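Local structure of pumilio homolog 23 (Arabidopsis thaliana, 5WZJ) at residues S397-F409 / W417-C430. The protein binds a specific sequence of 18S rRNA through its pumilio repeats and probably regulates translation and mRNA stability. Numbering follows the deposited sequence.
With nucleotides of chain B.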
ATOM      1  N   SER A 397      30.287   5.628 -10.208  1.00 19.44           N
ATOM      2  CA  SER A 397      29.062   5.414 -10.966  1.00 24.65           C
ATOM      3  C   SER A 397      27.943   4.805 -10.126  1.00 18.50           C
ATOM      4  O   SER A 397      26.967   4.295 -10.686  1.00 20.75           O
ATOM      5  CB  SER A 397      29.353   4.534 -12.183  1.00 22.99           C
ATOM      6  OG  SER A 397      30.162   5.241 -13.105  1.00 29.46           O
ATOM      7  N   ILE A 398      28.055   4.844  -8.799  1.00 18.30           N
ATOM      8  CA  ILE A 398      27.039   4.183  -7.985  1.00 22.10           C
ATOM      9  C   ILE A 398      25.661   4.792  -8.241  1.00 17.54           C
ATOM     10  O   ILE A 398      24.663   4.070  -8.348  1.00 19.59           O
ATOM     11  CB  ILE A 398      27.438   4.210  -6.496  1.00 23.37           C
ATOM     12  CG1 ILE A 398      26.370   3.529  -5.638  1.00 24.57           C
ATOM     13  CG2 ILE A 398      27.664   5.611  -6.026  1.00 17.07           C
ATOM     14  CD1 ILE A 398      26.164   2.066  -5.979  1.00 27.90           C
ATOM     15  N   LEU A 399      25.580   6.122  -8.385  1.00 15.83           N
ATOM     16  CA  LEU A 399      24.275   6.745  -8.602  1.00 19.65           C
ATOM     17  C   LEU A 399      23.672   6.347  -9.931  1.00 17.92           C
ATOM     18  O   LEU A 399      22.524   5.837  -9.948  1.00 18.28           O
ATOM     19  CB  LEU A 399      24.376   8.269  -8.438  1.00 16.94           C
ATOM     20  CG  LEU A 399      23.537   8.882  -7.311  1.00 19.11           C
ATOM     21  CD1 LEU A 399      22.046   8.534  -7.468  1.00 12.08           C
ATOM     22  CD2 LEU A 399      24.060   8.425  -5.944  1.00 17.02           C
ATOM     23  N   PRO A 400      24.323   6.522 -11.091  1.00 19.42           N
ATOM     24  CA  PRO A 400      23.707   6.088 -12.352  1.00 20.72           C
ATOM     25  C   PRO A 400      23.279   4.629 -12.354  1.00 22.18           C
ATOM     26  O   PRO A 400      22.216   4.299 -12.892  1.00 20.18           O
ATOM     27  CB  PRO A 400      24.808   6.336 -13.397  1.00 18.23           C
ATOM     28  CG  PRO A 400      25.661   7.395 -12.817  1.00 22.43           C
ATOM     29  CD  PRO A 400      25.642   7.156 -11.323  1.00 23.21           C
ATOM     30  N   ARG A 401      24.083   3.745 -11.766  1.00 21.64           N
ATOM     31  CA  ARG A 401      23.736   2.332 -11.804  1.00 22.81           C
ATOM     32  C   ARG A 401      22.508   2.032 -10.955  1.00 24.94           C
ATOM     33  O   ARG A 401      21.706   1.173 -11.325  1.00 24.30           O
ATOM     34  CB  ARG A 401      24.929   1.485 -11.363  1.00 23.68           C
ATOM     35  CG  ARG A 401      26.116   1.579 -12.335  1.00 23.19           C
ATOM     36  CD  ARG A 401      27.314   0.813 -11.847  1.00 21.93           C
ATOM     37  NE  ARG A 401      28.427   0.923 -12.788  1.00 25.08           N
ATOM     38  CZ  ARG A 401      29.531   0.184 -12.732  1.00 33.84           C
ATOM     39  NH1 ARG A 401      29.675  -0.734 -11.781  1.00 29.79           N
ATOM     40  NH2 ARG A 401      30.489   0.358 -13.636  1.00 30.88           N
ATOM     41  N   LEU A 402      22.328   2.734  -9.836  1.00 15.08           N
ATOM     42  CA  LEU A 402      21.136   2.490  -9.027  1.00 17.72           C
ATOM     43  C   LEU A 402      19.902   3.142  -9.637  1.00 17.28           C
ATOM     44  O   LEU A 402      18.806   2.573  -9.578  1.00 23.64           O
ATOM     45  CB  LEU A 402      21.348   2.990  -7.597  1.00 17.04           C
ATOM     46  CG  LEU A 402      22.146   2.059  -6.681  1.00 21.52           C
ATOM     47  CD1 LEU A 402      22.563   2.787  -5.423  1.00 18.29           C
ATOM     48  CD2 LEU A 402      21.355   0.803  -6.336  1.00 20.73           C
ATOM     49  N   LEU A 403      20.057   4.333 -10.227  1.00 16.73           N
ATOM     50  CA  LEU A 403      18.941   4.951 -10.945  1.00 21.30           C
ATOM     51  C   LEU A 403      18.394   4.054 -12.050  1.00 19.76           C
ATOM     52  O   LEU A 403      17.188   4.077 -12.326  1.00 20.74           O
ATOM     53  CB  LEU A 403      19.371   6.291 -11.543  1.00 19.79           C
ATOM     54  CG  LEU A 403      19.694   7.409 -10.553  1.00 18.66           C
ATOM     55  CD1 LEU A 403      20.337   8.568 -11.319  1.00 13.38           C
ATOM     56  CD2 LEU A 403      18.416   7.856  -9.801  1.00 14.89           C
ATOM     57  N   PHE A 404      19.258   3.275 -12.702  1.00 21.21           N
ATOM     58  CA  PHE A 404      18.838   2.401 -13.791  1.00 18.99           C
ATOM     59  C   PHE A 404      19.186   0.960 -13.454  1.00 20.50           C
ATOM     60  O   PHE A 404      19.779   0.256 -14.277  1.00 23.10           O
ATOM     61  CB  PHE A 404      19.516   2.782 -15.113  1.00 20.03           C
ATOM     62  CG  PHE A 404      19.100   4.110 -15.670  1.00 19.11           C
ATOM     63  CD1 PHE A 404      17.834   4.290 -16.201  1.00 18.05           C
ATOM     64  CD2 PHE A 404      19.994   5.167 -15.706  1.00 22.86           C
ATOM     65  CE1 PHE A 404      17.454   5.507 -16.733  1.00 23.14           C
ATOM     66  CE2 PHE A 404      19.627   6.386 -16.236  1.00 24.36           C
ATOM     67  CZ  PHE A 404      18.354   6.560 -16.757  1.00 21.85           C
ATOM     68  N   LEU A 405      18.828   0.527 -12.242  1.00 18.72           N
ATOM     69  CA  LEU A 405      19.296  -0.750 -11.702  1.00 20.26           C
ATOM     70  C   LEU A 405      19.050  -1.917 -12.662  1.00 27.39           C
ATOM     71  O   LEU A 405      19.935  -2.763 -12.855  1.00 27.84           O
ATOM     72  CB  LEU A 405      18.615  -0.989 -10.351  1.00 24.40           C
ATOM     73  CG  LEU A 405      19.134  -1.946  -9.282  1.00 29.67           C
ATOM     74  CD1 LEU A 405      20.610  -1.736  -8.998  1.00 21.95           C
ATOM     75  CD2 LEU A 405      18.324  -1.726  -8.005  1.00 27.18           C
ATOM     76  N   ASP A 406      17.866  -1.974 -13.292  1.00 24.02           N
ATOM     77  CA  ASP A 406      17.570  -3.113 -14.169  1.00 27.84           C
ATOM     78  C   ASP A 406      18.369  -3.048 -15.468  1.00 29.34           C
ATOM     79  O   ASP A 406      18.817  -4.084 -15.973  1.00 30.60           O
ATOM     80  CB  ASP A 406      16.064  -3.219 -14.461  1.00 25.44           C
ATOM     81  CG  ASP A 406      15.463  -1.926 -14.993  1.00 33.68           C
ATOM     82  OD1 ASP A 406      16.093  -0.856 -14.827  1.00 30.75           O
ATOM     83  OD2 ASP A 406      14.344  -1.979 -15.565  1.00 33.21           O
ATOM     84  N   TYR A 407      18.582  -1.845 -16.015  1.00 24.71           N
ATOM     85  CA  TYR A 407      19.397  -1.733 -17.225  1.00 28.02           C
ATOM     86  C   TYR A 407      20.848  -2.104 -16.953  1.00 31.61           C
ATOM     87  O   TYR A 407      21.487  -2.778 -17.769  1.00 34.48           O
ATOM     88  CB  TYR A 407      19.320  -0.318 -17.806  1.00 30.20           C
ATOM     89  CG  TYR A 407      17.979   0.026 -18.408  1.00 34.12           C
ATOM     90  CD1 TYR A 407      16.979   0.609 -17.637  1.00 34.48           C
ATOM     91  CD2 TYR A 407      17.712  -0.223 -19.751  1.00 36.15           C
ATOM     92  CE1 TYR A 407      15.747   0.926 -18.181  1.00 33.49           C
ATOM     93  CE2 TYR A 407      16.477   0.089 -20.306  1.00 36.88           C
ATOM     94  CZ  TYR A 407      15.499   0.661 -19.517  1.00 38.53           C
ATOM     95  OH  TYR A 407      14.267   0.976 -20.054  1.00 37.67           O
ATOM     96  N   TYR A 408      21.397  -1.666 -15.820  1.00 26.91           N
ATOM     97  CA  TYR A 408      22.792  -1.986 -15.539  1.00 26.50           C
ATOM     98  C   TYR A 408      22.979  -3.481 -15.295  1.00 32.96           C
ATOM     99  O   TYR A 408      23.921  -4.087 -15.813  1.00 31.70           O
ATOM    100  CB  TYR A 408      23.313  -1.182 -14.342  1.00 26.56           C
ATOM    101  CG  TYR A 408      24.633  -1.715 -13.868  1.00 24.18           C
ATOM    102  CD1 TYR A 408      25.790  -1.503 -14.605  1.00 26.68           C
ATOM    103  CD2 TYR A 408      24.720  -2.482 -12.710  1.00 30.84           C
ATOM    104  CE1 TYR A 408      27.011  -2.022 -14.191  1.00 27.03           C
ATOM    105  CE2 TYR A 408      25.934  -3.005 -12.284  1.00 32.09           C
ATOM    106  CZ  TYR A 408      27.076  -2.771 -13.026  1.00 33.68           C
ATOM    107  OH  TYR A 408      28.280  -3.297 -12.603  1.00 33.55           O
ATOM    108  N   PHE A 409      22.114  -4.099 -14.488  1.00 31.78           N
ATOM    109  CA  PHE A 409      22.329  -5.515 -14.219  1.00 32.13           C
ATOM    110  C   PHE A 409      21.905  -6.393 -15.388  1.00 37.09           C
ATOM    111  O   PHE A 409      22.364  -7.532 -15.488  1.00 39.62           O
ATOM    112  CB  PHE A 409      21.620  -5.938 -12.931  1.00 23.74           C
ATOM    113  CG  PHE A 409      22.415  -5.636 -11.687  1.00 29.07           C
ATOM    114  CD1 PHE A 409      23.401  -6.508 -11.254  1.00 33.98           C
ATOM    115  CD2 PHE A 409      22.193  -4.471 -10.962  1.00 24.82           C
ATOM    116  CE1 PHE A 409      24.150  -6.229 -10.119  1.00 26.53           C
ATOM    117  CE2 PHE A 409      22.933  -4.192  -9.821  1.00 23.48           C
ATOM    118  CZ  PHE A 409      23.919  -5.069  -9.406  1.00 27.37           C
ATOM    119  N   TRP A 417      28.820  -0.023 -19.583  1.00 28.46           N
ATOM    120  CA  TRP A 417      27.539   0.626 -19.335  1.00 28.60           C
ATOM    121  C   TRP A 417      27.746   1.941 -18.591  1.00 26.14           C
ATOM    122  O   TRP A 417      28.558   2.028 -17.668  1.00 32.10           O
ATOM    123  CB  TRP A 417      26.620  -0.300 -18.527  1.00 28.31           C
ATOM    124  CG  TRP A 417      25.243   0.253 -18.375  1.00 29.18           C
ATOM    125  CD1 TRP A 417      24.164  -0.016 -19.165  1.00 29.77           C
ATOM    126  CD2 TRP A 417      24.794   1.189 -17.383  1.00 26.54           C
ATOM    127  NE1 TRP A 417      23.067   0.696 -18.729  1.00 30.70           N
ATOM    128  CE2 TRP A 417      23.425   1.440 -17.634  1.00 29.54           C
ATOM    129  CE3 TRP A 417      25.414   1.837 -16.307  1.00 26.00           C
ATOM    130  CZ2 TRP A 417      22.664   2.316 -16.848  1.00 25.93           C
ATOM    131  CZ3 TRP A 417      24.653   2.712 -15.523  1.00 23.74           C
ATOM    132  CH2 TRP A 417      23.298   2.945 -15.804  1.00 22.94           C
ATOM    133  N   GLU A 418      27.015   2.975 -19.003  1.00 30.32           N
ATOM    134  CA  GLU A 418      27.142   4.256 -18.322  1.00 32.60           C
ATOM    135  C   GLU A 418      25.797   4.887 -18.005  1.00 29.78           C
ATOM    136  O   GLU A 418      25.686   5.651 -17.044  1.00 25.49           O
ATOM    137  CB  GLU A 418      27.956   5.229 -19.166  1.00 38.75           C
ATOM    138  CG  GLU A 418      29.432   4.933 -19.202  1.00 54.06           C
ATOM    139  CD  GLU A 418      30.200   6.026 -19.900  1.00 63.05           C
ATOM    140  OE1 GLU A 418      29.724   7.184 -19.880  1.00 61.53           O
ATOM    141  OE2 GLU A 418      31.265   5.721 -20.480  1.00 68.78           O
ATOM    142  N   TRP A 419      24.785   4.603 -18.823  1.00 29.77           N
ATOM    143  CA  TRP A 419      23.526   5.342 -18.786  1.00 26.30           C
ATOM    144  C   TRP A 419      22.513   4.581 -19.634  1.00 30.18           C
ATOM    145  O   TRP A 419      22.886   3.709 -20.426  1.00 36.20           O
ATOM    146  CB  TRP A 419      23.720   6.782 -19.307  1.00 27.11           C
ATOM    147  CG  TRP A 419      22.619   7.754 -18.952  1.00 29.37           C
ATOM    148  CD1 TRP A 419      21.708   8.320 -19.809  1.00 29.42           C
ATOM    149  CD2 TRP A 419      22.327   8.290 -17.651  1.00 24.16           C
ATOM    150  NE1 TRP A 419      20.863   9.154 -19.118  1.00 27.81           N
ATOM    151  CE2 TRP A 419      21.223   9.157 -17.794  1.00 26.74           C
ATOM    152  CE3 TRP A 419      22.886   8.115 -16.382  1.00 22.14           C
ATOM    153  CZ2 TRP A 419      20.672   9.847 -16.717  1.00 23.20           C
ATOM    154  CZ3 TRP A 419      22.334   8.805 -15.308  1.00 25.84           C
ATOM    155  CH2 TRP A 419      21.235   9.658 -15.486  1.00 25.10           C
ATOM    156  N   ALA A 420      21.227   4.923 -19.466  1.00 27.86           N
ATOM    157  CA  ALA A 420      20.142   4.400 -20.303  1.00 26.67           C
ATOM    158  C   ALA A 420      19.366   5.580 -20.876  1.00 29.12           C
ATOM    159  O   ALA A 420      18.309   5.957 -20.349  1.00 29.69           O
ATOM    160  CB  ALA A 420      19.226   3.461 -19.514  1.00 29.32           C
ATOM    161  N   PRO A 421      19.860   6.184 -21.959  1.00 29.22           N
ATOM    162  CA  PRO A 421      19.284   7.454 -22.428  1.00 29.35           C
ATOM    163  C   PRO A 421      17.793   7.338 -22.718  1.00 30.52           C
ATOM    164  O   PRO A 421      17.341   6.426 -23.416  1.00 33.40           O
ATOM    165  CB  PRO A 421      20.089   7.761 -23.699  1.00 35.63           C
ATOM    166  CG  PRO A 421      21.345   6.961 -23.568  1.00 36.06           C
ATOM    167  CD  PRO A 421      20.956   5.718 -22.828  1.00 35.49           C
ATOM    168  N   GLY A 422      17.024   8.266 -22.147  1.00 32.65           N
ATOM    169  CA  GLY A 422      15.589   8.310 -22.338  1.00 32.16           C
ATOM    170  C   GLY A 422      14.783   7.325 -21.517  1.00 34.55           C
ATOM    171  O   GLY A 422      13.552   7.447 -21.475  1.00 37.16           O
ATOM    172  N   ALA A 423      15.419   6.366 -20.856  1.00 33.84           N
ATOM    173  CA  ALA A 423      14.679   5.302 -20.192  1.00 31.53           C
ATOM    174  C   ALA A 423      14.042   5.792 -18.898  1.00 31.62           C
ATOM    175  O   ALA A 423      14.538   6.714 -18.241  1.00 27.62           O
ATOM    176  CB  ALA A 423      15.589   4.110 -19.893  1.00 31.77           C
ATOM    177  N   LYS A 424      12.923   5.168 -18.540  1.00 27.76           N
ATOM    178  CA  LYS A 424      12.319   5.417 -17.243  1.00 23.98           C
ATOM    179  C   LYS A 424      13.226   4.847 -16.157  1.00 28.24           C
ATOM    180  O   LYS A 424      13.708   3.717 -16.271  1.00 26.51           O
ATOM    181  CB  LYS A 424      10.928   4.791 -17.183  1.00 24.98           C
ATOM    182  CG  LYS A 424      10.216   4.961 -15.841  1.00 29.60           C
ATOM    183  CD  LYS A 424       9.921   6.430 -15.538  1.00 37.67           C
ATOM    184  CE  LYS A 424       9.403   6.609 -14.119  1.00 34.59           C
ATOM    185  NZ  LYS A 424      10.377   6.072 -13.107  1.00 38.11           N
ATOM    186  N   MET A 425      13.484   5.633 -15.114  1.00 23.14           N
ATOM    187  CA  MET A 425      14.368   5.157 -14.058  1.00 22.30           C
ATOM    188  C   MET A 425      13.673   4.118 -13.175  1.00 22.89           C
ATOM    189  O   MET A 425      12.446   4.002 -13.143  1.00 20.01           O
ATOM    190  CB  MET A 425      14.871   6.330 -13.226  1.00 19.60           C
ATOM    191  CG  MET A 425      15.917   7.122 -13.989  1.00 23.43           C
ATOM    192  SD  MET A 425      16.421   8.657 -13.211  1.00 18.90           S
ATOM    193  CE  MET A 425      17.747   9.131 -14.337  1.00 11.96           C
ATOM    194  N   HIS A 426      14.492   3.371 -12.433  1.00 21.37           N
ATOM    195  CA  HIS A 426      14.054   2.186 -11.708  1.00 18.62           C
ATOM    196  C   HIS A 426      13.408   2.571 -10.383  1.00 22.37           C
ATOM    197  O   HIS A 426      14.021   3.267  -9.564  1.00 15.79           O
ATOM    198  CB  HIS A 426      15.263   1.282 -11.470  1.00 22.21           C
ATOM    199  CG  HIS A 426      14.914  -0.099 -11.013  1.00 23.35           C
ATOM    200  ND1 HIS A 426      14.980  -0.481  -9.690  1.00 20.43           N
ATOM    201  CD2 HIS A 426      14.520  -1.195 -11.706  1.00 18.76           C
ATOM    202  CE1 HIS A 426      14.634  -1.754  -9.585  1.00 27.79           C
ATOM    203  NE2 HIS A 426      14.350  -2.209 -10.794  1.00 21.25           N
ATOM    204  N   VAL A 427      12.182   2.091 -10.149  1.00 18.35           N
ATOM    205  CA  VAL A 427      11.426   2.557  -8.984  1.00 20.65           C
ATOM    206  C   VAL A 427      12.120   2.157  -7.682  1.00 20.80           C
ATOM    207  O   VAL A 427      12.333   2.991  -6.793  1.00 17.54           O
ATOM    208  CB  VAL A 427       9.969   2.049  -9.041  1.00 21.75           C
ATOM    209  CG1 VAL A 427       9.252   2.355  -7.729  1.00 19.07           C
ATOM    210  CG2 VAL A 427       9.224   2.731 -10.191  1.00 21.03           C
ATOM    211  N   MET A 428      12.488   0.883  -7.541  1.00 15.37           N
ATOM    212  CA  MET A 428      13.051   0.454  -6.266  1.00 17.01           C
ATOM    213  C   MET A 428      14.465   0.999  -6.075  1.00 19.85           C
ATOM    214  O   MET A 428      14.852   1.360  -4.954  1.00 18.83           O
ATOM    215  CB  MET A 428      13.035  -1.075  -6.165  1.00 18.41           C
ATOM    216  CG  MET A 428      13.499  -1.596  -4.815  1.00 14.82           C
ATOM    217  SD  MET A 428      12.473  -1.030  -3.439  1.00 23.58           S
ATOM    218  CE  MET A 428      10.991  -1.998  -3.714  1.00 21.39           C
ATOM    219  N   GLY A 429      15.243   1.087  -7.157  1.00 18.31           N
ATOM    220  CA  GLY A 429      16.547   1.718  -7.053  1.00 19.73           C
ATOM    221  C   GLY A 429      16.442   3.153  -6.574  1.00 19.13           C
ATOM    222  O   GLY A 429      17.210   3.592  -5.715  1.00 17.29           O
ATOM    223  N   CYS A 430      15.455   3.890  -7.090  1.00 14.94           N
ATOM    224  CA  CYS A 430      15.265   5.267  -6.646  1.00 15.59           C
ATOM    225  C   CYS A 430      14.727   5.338  -5.218  1.00 18.52           C
ATOM    226  O   CYS A 430      15.066   6.270  -4.483  1.00 19.44           O
ATOM    227  CB  CYS A 430      14.351   6.008  -7.618  1.00 16.56           C
ATOM    228  SG  CYS A 430      15.121   6.330  -9.218  1.00 18.42           S
TER
ATOM    229  P     U B   5       4.907  -1.026  -7.633  1.00 35.79           P
ATOM    230  OP1   U B   5       4.911  -0.881  -9.107  1.00 27.79           O
ATOM    231  OP2   U B   5       3.785  -1.675  -6.909  1.00 37.81           O
ATOM    232  O5'   U B   5       6.248  -1.769  -7.198  1.00 32.30           O
ATOM    233  C5'   U B   5       7.510  -1.322  -7.678  1.00 25.56           C
ATOM    234  C4'   U B   5       8.554  -2.402  -7.560  1.00 23.99           C
ATOM    235  O4'   U B   5       8.835  -2.639  -6.154  1.00 23.59           O
ATOM    236  C3'   U B   5       8.147  -3.750  -8.143  1.00 26.51           C
ATOM    237  O3'   U B   5       9.313  -4.404  -8.617  1.00 27.13           O
ATOM    238  C2'   U B   5       7.616  -4.495  -6.919  1.00 21.32           C
ATOM    239  O2'   U B   5       7.645  -5.901  -7.030  1.00 22.86           O
ATOM    240  C1'   U B   5       8.561  -3.992  -5.831  1.00 22.16           C
ATOM    241  N1    U B   5       7.999  -4.013  -4.473  1.00 25.85           N
ATOM    242  C2    U B   5       8.735  -4.667  -3.505  1.00 23.07           C
ATOM    243  O2    U B   5       9.784  -5.228  -3.750  1.00 22.81           O
ATOM    244  N3    U B   5       8.197  -4.654  -2.244  1.00 25.26           N
ATOM    245  C4    U B   5       7.017  -4.055  -1.865  1.00 26.95           C
ATOM    246  O4    U B   5       6.677  -4.135  -0.689  1.00 30.21           O
ATOM    247  C5    U B   5       6.310  -3.386  -2.916  1.00 26.96           C
ATOM    248  C6    U B   5       6.815  -3.379  -4.161  1.00 24.93           C
TER
HETATM  249  O   HOH W   1      28.665   2.609 -15.009  1.00 24.44           O
HETATM  250  O   HOH W   2      30.531   0.356 -16.491  1.00 35.56           O
HETATM  251  O   HOH W   3      15.320   1.850 -14.824  1.00 30.89           O
HETATM  252  O   HOH W   4      12.535   1.793 -18.192  1.00 32.00           O
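Trp417 packs its indole between its own chain and helix 405-410. Tyr408 CB sits over the six-membered ring, 4.0 Å from its centroid, and Trp419 N lies over the opposite face. The Tyr408 ring adds an offset edge-to-face contact. With chi1 at -174°, CG of Trp417 points opposite the backbone N, and this carries the ring inward until CZ2 lies 3.6 Å from Phe404 CB. Arg401 CG runs past CZ3. One water bridges Arg401 NE to Trp417 O, and a second does so from NH2 through a weak bond; Arg401 NH1 bonds to Val388 O. With an alanine here, Tyr408 CB and Phe404 CB would probably lose their aromatic partner, and a gap would open beside Pro400. Trp419 takes the edge of Phe404 on its face in a T-shaped pair, with planes at 83°. Phe404 CE2 stands over the indole, while Pro400 CB meets the indole edge. Ala420 CB serves two rings. It lies over a face of Phe404, 3.8 Å from the centroid, and over a face of Tyr407. Ala423 CB touches the phenol end of Tyr407. Lys424 O receives two waters, one bonded to Tyr407 OH and the other to Asp406 OD1. Met425 lies beside Leu403, pointing the same way, and its SD makes an oblique Met-aromatic contact with Phe404. The direct backbone link is His426 N to Leu403 O, 2.8 Å and nearly straight at 178°. The His426 ring rests its face on Leu405 CB. Its ND1 accepts from Gly429 N, 3.0 Å away, and so N-caps helix 427-436. Met428 CE reaches O4' of U5 of chain B. Gly429 CA comes 3.5 Å from Leu402 O, where a side chain would clash. The loop thus folds back over two short helices and leads into an RNA-contacting helix of the alpha-helical PUF superhelix.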